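Local coordinates for protein purine nucleoside phosphorylase (Anopheles gambiae, PDB 2P4S) that catalyses the phosphorolysis of inosine, guanosine and their 2'-deoxy forms to free purine base and pentose 1-phosphate in purine salvage, working as a homotrimer, at residues Y92-L95 / Q96-T100; F133-E136 / T137-H140. All blocks are in the same frame, centred on the assembly; numbering follows the deposited sequence.

Contact 1: residues Y92-L95 / Q96-T100; sequences YDTL and QEIAT
From Tyr92 to Ala99 the chain runs as regular alpha-helix, Gln96, Glu97, Ile98 and Ala99 each giving the backbone N-H to the carbonyl four residues back; the first of these bonds, Gln96 N to Tyr92 O, is 2.8 Å and nearly straight at 169°. On one flank Tyr92 and Gln96 run alongside each other and point the same way. Both hold CG anti to the backbone N, and the glutamine chain then bends at chi2 (76°), which leaves its NE2 3.8 Å from Tyr92 OH, neighbours without a hydrogen bond between them. Ring and amide planes are 67° apart, and the amide nitrogen approaches the ring obliquely. The Glu97 side chain crosses that of Thr94 at a slant: with CG anti to its own carbonyl carbon and the chain extended beyond, OE2 comes to 3.6 Å from Thr94 CA and 3.8 Å from Thr94 OG1. On the inner side Leu95 CD2 and Ile98 CD1 meet at 4.2 Å, two methyls of side chains lying side by side, while Ile98 CG1 rests 3.3 Å from Thr94 O. The same flank faces the body of the subunit, Leu95 on Met183 and Leu190 of helix 178-191, while the Tyr92 ring makes a cation-pi contact with Arg239 and meets Phe240. Main-chain bonds thus carry the polar part of this turn, and the side chains add dispersion along an amphipathic helix: Leu95 and Ile98 are buried, whereas Glu97 is exposed and finds a partner for OE1 in His140 NE2, a contact that would probably favour a protonated imidazole.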
ATOM      1  N   TYR A  92      22.448 -12.051  -8.396  1.00 39.95           N
ATOM      2  CA  TYR A  92      23.438 -12.790  -7.589  1.00 40.28           C
ATOM      3  C   TYR A  92      24.901 -12.490  -7.967  1.00 39.76           C
ATOM      4  O   TYR A  92      25.751 -12.231  -7.102  1.00 39.14           O
ATOM      5  CB  TYR A  92      23.198 -14.292  -7.691  1.00 40.62           C
ATOM      6  CG  TYR A  92      24.059 -15.122  -6.767  1.00 41.44           C
ATOM      7  CD1 TYR A  92      23.621 -15.431  -5.475  1.00 41.33           C
ATOM      8  CD2 TYR A  92      25.303 -15.625  -7.192  1.00 41.04           C
ATOM      9  CE1 TYR A  92      24.401 -16.212  -4.619  1.00 42.10           C
ATOM     10  CE2 TYR A  92      26.088 -16.406  -6.345  1.00 41.47           C
ATOM     11  CZ  TYR A  92      25.628 -16.691  -5.062  1.00 41.74           C
ATOM     12  OH  TYR A  92      26.378 -17.464  -4.215  1.00 43.01           O
ATOM     13  N   ASP A  93      25.173 -12.512  -9.268  1.00 40.08           N
ATOM     14  CA  ASP A  93      26.516 -12.292  -9.791  1.00 39.88           C
ATOM     15  C   ASP A  93      27.060 -10.914  -9.489  1.00 38.18           C
ATOM     16  O   ASP A  93      28.200 -10.791  -9.075  1.00 38.56           O
ATOM     17  CB  ASP A  93      26.563 -12.622 -11.291  1.00 41.47           C
ATOM     18  CG  ASP A  93      26.497 -14.129 -11.542  1.00 45.38           C
ATOM     19  OD1 ASP A  93      27.224 -14.873 -10.833  1.00 49.64           O
ATOM     20  OD2 ASP A  93      25.715 -14.576 -12.418  1.00 50.70           O
ATOM     21  N   THR A  94      26.246  -9.885  -9.687  1.00 36.52           N
ATOM     22  CA  THR A  94      26.610  -8.537  -9.295  1.00 35.32           C
ATOM     23  C   THR A  94      26.892  -8.449  -7.796  1.00 33.97           C
ATOM     24  O   THR A  94      27.847  -7.802  -7.395  1.00 33.44           O
ATOM     25  CB  THR A  94      25.500  -7.534  -9.654  1.00 35.92           C
ATOM     26  OG1 THR A  94      25.285  -7.561 -11.061  1.00 37.12           O
ATOM     27  CG2 THR A  94      25.852  -6.104  -9.212  1.00 35.26           C
ATOM     28  N   LEU A  95      26.054  -9.096  -6.983  1.00 32.93           N
ATOM     29  CA  LEU A  95      26.187  -9.057  -5.520  1.00 32.30           C
ATOM     30  C   LEU A  95      27.477  -9.744  -5.090  1.00 32.22           C
ATOM     31  O   LEU A  95      28.210  -9.234  -4.237  1.00 30.62           O
ATOM     32  CB  LEU A  95      24.934  -9.663  -4.825  1.00 32.02           C
ATOM     33  CG  LEU A  95      23.669  -8.797  -5.022  1.00 33.01           C
ATOM     34  CD1 LEU A  95      22.383  -9.478  -4.606  1.00 31.60           C
ATOM     35  CD2 LEU A  95      23.819  -7.461  -4.292  1.00 32.41           C
ATOM     36  N   GLN A  96      27.761 -10.889  -5.709  1.00 32.75           N
ATOM     37  CA  GLN A  96      29.057 -11.530  -5.513  1.00 34.64           C
ATOM     38  C   GLN A  96      30.256 -10.635  -5.977  1.00 34.37           C
ATOM     39  O   GLN A  96      31.266 -10.596  -5.278  1.00 34.68           O
ATOM     40  CB  GLN A  96      29.072 -12.968  -6.073  1.00 35.10           C
ATOM     41  CG  GLN A  96      30.335 -13.791  -5.688  1.00 38.61           C
ATOM     42  CD  GLN A  96      30.338 -14.310  -4.247  1.00 42.20           C
ATOM     43  OE1 GLN A  96      31.157 -13.895  -3.415  1.00 44.44           O
ATOM     44  NE2 GLN A  96      29.438 -15.243  -3.958  1.00 45.00           N
ATOM     45  N   GLU A  97      30.124  -9.880  -7.081  1.00 34.19           N
ATOM     46  CA  GLU A  97      31.112  -8.836  -7.445  1.00 35.20           C
ATOM     47  C   GLU A  97      31.405  -7.900  -6.242  1.00 32.58           C
ATOM     48  O   GLU A  97      32.588  -7.666  -5.865  1.00 32.78           O
ATOM     49  CB  GLU A  97      30.628  -7.926  -8.609  1.00 35.41           C
ATOM     50  CG  GLU A  97      30.483  -8.487 -10.052  1.00 39.77           C
ATOM     51  CD  GLU A  97      29.862  -7.412 -11.040  1.00 40.74           C
ATOM     52  OE1 GLU A  97      30.235  -6.189 -10.932  1.00 47.92           O
ATOM     53  OE2 GLU A  97      29.013  -7.775 -11.922  1.00 44.51           O
ATOM     54  N   ILE A  98      30.331  -7.332  -5.678  1.00 29.55           N
ATOM     55  CA  ILE A  98      30.443  -6.410  -4.551  1.00 26.86           C
ATOM     56  C   ILE A  98      31.090  -7.118  -3.349  1.00 26.22           C
ATOM     57  O   ILE A  98      31.997  -6.568  -2.698  1.00 25.06           O
ATOM     58  CB  ILE A  98      29.042  -5.773  -4.153  1.00 27.72           C
ATOM     59  CG1 ILE A  98      28.306  -5.235  -5.394  1.00 26.48           C
ATOM     60  CG2 ILE A  98      29.197  -4.750  -3.013  1.00 24.15           C
ATOM     61  CD1 ILE A  98      26.868  -4.712  -5.117  1.00 26.51           C
ATOM     62  N   ALA A  99      30.643  -8.339  -3.058  1.00 25.43           N
ATOM     63  CA  ALA A  99      31.202  -9.075  -1.904  1.00 26.06           C
ATOM     64  C   ALA A  99      32.729  -9.280  -2.110  1.00 26.52           C
ATOM     65  O   ALA A  99      33.545  -8.961  -1.232  1.00 24.62           O
ATOM     66  CB  ALA A  99      30.481 -10.434  -1.703  1.00 24.41           C
ATOM     67  N   THR A 100      33.081  -9.804  -3.300  1.00 28.02           N
ATOM     68  CA  THR A 100      34.481 -10.108  -3.685  1.00 28.33           C
ATOM     69  C   THR A 100      35.336  -8.848  -3.617  1.00 27.72           C
ATOM     70  O   THR A 100      36.430  -8.893  -3.038  1.00 28.24           O
ATOM     71  CB  THR A 100      34.573 -10.800  -5.060  1.00 29.11           C
ATOM     72  OG1 THR A 100      34.033 -12.125  -4.949  1.00 29.95           O
ATOM     73  CG2 THR A 100      36.035 -10.950  -5.492  1.00 30.96           C
TER

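Contact 2: residues F133-E136 / T137-H140; sequences FDYE and TIPH
A beta turn of type I/III over Asp134-Thr137 closes the end of strand 130-134, overlapped by a second, type I turn over Tyr135-Ile138. In the first, two donors of the threonine converge on one acceptor: Thr137 N reaches Asp134 O at 3.1 Å from above the carbonyl plane, and Thr137 OG1 reaches the same Asp134 O at 3.0 Å, within that plane. The hydroxyl can do so because chi1 of 83° sets OG1 between the backbone N and the carbonyl carbon, turned back toward the start of the turn. The second turn is closed by Ile138 N to Tyr135 O at 3.2 Å, with the donor again well above the carbonyl plane. Ile138 folds its CD1 methyl back against the strand end. Ile138 CD1 touches Phe133 CB at 3.8 Å and lies 4.1 Å from Tyr135 CD1, at the edge of the tyrosine ring near its plane. Asp134 OD1 makes a salt bridge with Arg152, and Tyr135 OH is hydrogen-bonded to Gly168 O. The Tyr135 ring also meets that of Phe170, a phosphate-site residue, which is consistent with a second-shell place for the turn. Ile138 touches both Ile98 of helix 92-105 and Leu153 of strand 152-158, whose backbone pairs with Phe133 and so carries the edge strand into the sheet.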
ATOM      1  N   PHE A 133      35.135   1.822   4.091  1.00 27.60           N
ATOM      2  CA  PHE A 133      34.838   2.071   2.677  1.00 27.46           C
ATOM      3  C   PHE A 133      33.716   3.077   2.500  1.00 27.06           C
ATOM      4  O   PHE A 133      32.568   2.747   2.794  1.00 26.99           O
ATOM      5  CB  PHE A 133      34.415   0.799   1.939  1.00 27.33           C
ATOM      6  CG  PHE A 133      35.403  -0.308   1.993  1.00 27.64           C
ATOM      7  CD1 PHE A 133      36.291  -0.515   0.927  1.00 28.91           C
ATOM      8  CD2 PHE A 133      35.442  -1.172   3.096  1.00 27.33           C
ATOM      9  CE1 PHE A 133      37.205  -1.566   0.967  1.00 27.57           C
ATOM     10  CE2 PHE A 133      36.360  -2.218   3.162  1.00 27.34           C
ATOM     11  CZ  PHE A 133      37.253  -2.417   2.097  1.00 28.50           C
ATOM     12  N   ASP A 134      34.024   4.276   1.996  1.00 25.99           N
ATOM     13  CA  ASP A 134      32.965   5.205   1.617  1.00 25.74           C
ATOM     14  C   ASP A 134      32.050   4.518   0.630  1.00 25.06           C
ATOM     15  O   ASP A 134      32.535   3.804  -0.249  1.00 23.90           O
ATOM     16  CB  ASP A 134      33.541   6.494   1.029  1.00 25.82           C
ATOM     17  CG  ASP A 134      34.123   7.398   2.097  1.00 29.73           C
ATOM     18  OD1 ASP A 134      34.161   6.956   3.271  1.00 32.51           O
ATOM     19  OD2 ASP A 134      34.552   8.539   1.777  1.00 31.54           O
ATOM     20  N   TYR A 135      30.727   4.690   0.794  1.00 25.43           N
ATOM     21  CA  TYR A 135      29.739   4.085  -0.135  1.00 24.92           C
ATOM     22  C   TYR A 135      29.970   4.480  -1.576  1.00 25.07           C
ATOM     23  O   TYR A 135      29.724   3.682  -2.465  1.00 25.07           O
ATOM     24  CB  TYR A 135      28.279   4.399   0.234  1.00 25.15           C
ATOM     25  CG  TYR A 135      27.783   3.778   1.552  1.00 24.84           C
ATOM     26  CD1 TYR A 135      28.469   2.690   2.163  1.00 26.32           C
ATOM     27  CD2 TYR A 135      26.624   4.271   2.179  1.00 22.74           C
ATOM     28  CE1 TYR A 135      28.007   2.119   3.369  1.00 24.61           C
ATOM     29  CE2 TYR A 135      26.150   3.721   3.380  1.00 22.69           C
ATOM     30  CZ  TYR A 135      26.848   2.664   3.967  1.00 24.86           C
ATOM     31  OH  TYR A 135      26.390   2.164   5.125  1.00 25.39           O
ATOM     32  N   GLU A 136      30.433   5.711  -1.792  1.00 25.81           N
ATOM     33  CA  GLU A 136      30.775   6.250  -3.130  1.00 27.77           C
ATOM     34  C   GLU A 136      31.757   5.373  -3.935  1.00 27.07           C
ATOM     35  O   GLU A 136      31.665   5.309  -5.154  1.00 27.38           O
ATOM     36  CB  GLU A 136      31.402   7.658  -3.001  1.00 27.91           C
ATOM     37  CG  GLU A 136      30.419   8.784  -2.679  1.00 32.46           C
ATOM     38  CD  GLU A 136      29.839   8.784  -1.198  1.00 38.87           C
ATOM     39  OE1 GLU A 136      30.400   8.144  -0.250  1.00 37.01           O
ATOM     40  OE2 GLU A 136      28.795   9.461  -0.997  1.00 40.50           O
ATOM     41  N   THR A 137      32.671   4.704  -3.227  1.00 26.92           N
ATOM     42  CA  THR A 137      33.731   3.900  -3.808  1.00 26.60           C
ATOM     43  C   THR A 137      33.384   2.432  -4.000  1.00 25.95           C
ATOM     44  O   THR A 137      34.107   1.708  -4.672  1.00 25.88           O
ATOM     45  CB  THR A 137      35.016   3.973  -2.966  1.00 27.33           C
ATOM     46  OG1 THR A 137      34.941   3.038  -1.877  1.00 31.71           O
ATOM     47  CG2 THR A 137      35.265   5.352  -2.441  1.00 26.59           C
ATOM     48  N   ILE A 138      32.285   1.969  -3.410  1.00 25.43           N
ATOM     49  CA  ILE A 138      31.923   0.563  -3.547  1.00 24.14           C
ATOM     50  C   ILE A 138      31.134   0.336  -4.859  1.00 24.96           C
ATOM     51  O   ILE A 138      30.147   1.015  -5.106  1.00 25.36           O
ATOM     52  CB  ILE A 138      31.137   0.015  -2.311  1.00 24.28           C
ATOM     53  CG1 ILE A 138      31.882   0.336  -0.991  1.00 23.24           C
ATOM     54  CG2 ILE A 138      30.905  -1.513  -2.460  1.00 21.29           C
ATOM     55  CD1 ILE A 138      31.019   0.156   0.279  1.00 21.79           C
ATOM     56  N   PRO A 139      31.600  -0.579  -5.725  1.00 24.88           N
ATOM     57  CA  PRO A 139      30.853  -0.815  -6.957  1.00 25.56           C
ATOM     58  C   PRO A 139      29.372  -1.068  -6.708  1.00 25.39           C
ATOM     59  O   PRO A 139      29.020  -1.878  -5.847  1.00 24.85           O
ATOM     60  CB  PRO A 139      31.527  -2.058  -7.567  1.00 25.62           C
ATOM     61  CG  PRO A 139      32.612  -2.452  -6.636  1.00 24.86           C
ATOM     62  CD  PRO A 139      32.839  -1.360  -5.675  1.00 25.06           C
ATOM     63  N   HIS A 140      28.533  -0.340  -7.452  1.00 26.29           N
ATOM     64  CA  HIS A 140      27.053  -0.499  -7.461  1.00 27.00           C
ATOM     65  C   HIS A 140      26.360  -0.077  -6.181  1.00 26.22           C
ATOM     66  O   HIS A 140      25.198  -0.399  -5.985  1.00 26.96           O
ATOM     67  CB  HIS A 140      26.645  -1.957  -7.766  1.00 27.75           C
ATOM     68  CG  HIS A 140      27.252  -2.490  -9.015  1.00 31.45           C
ATOM     69  ND1 HIS A 140      26.930  -1.991 -10.261  1.00 35.02           N
ATOM     70  CD2 HIS A 140      28.188  -3.450  -9.217  1.00 33.42           C
ATOM     71  CE1 HIS A 140      27.631  -2.634 -11.181  1.00 36.44           C
ATOM     72  NE2 HIS A 140      28.393  -3.529 -10.574  1.00 37.28           N
TER

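Overall arrangement
Contact 1 comes first along the chain, in helix 92-105 near the modelled N-terminus; contact 2 follows where strand 130-134 gives way to the loop before strand 152-158. Their centres lie about 13 Å apart, on the same side of the chain's centre, and the two contacts touch each other: besides the Glu97-His140 pair, Thr94 packs against His140 and Ile98 against Pro139. The N-terminal helix thus packs on the turn that follows edge strand 130-134. Contact 2 lies nearer the phosphate site: side chain to side chain, Tyr135 is about 4 Å from Phe170 and Ile98 about 9 Å. No other subunit of the trimer touches either contact.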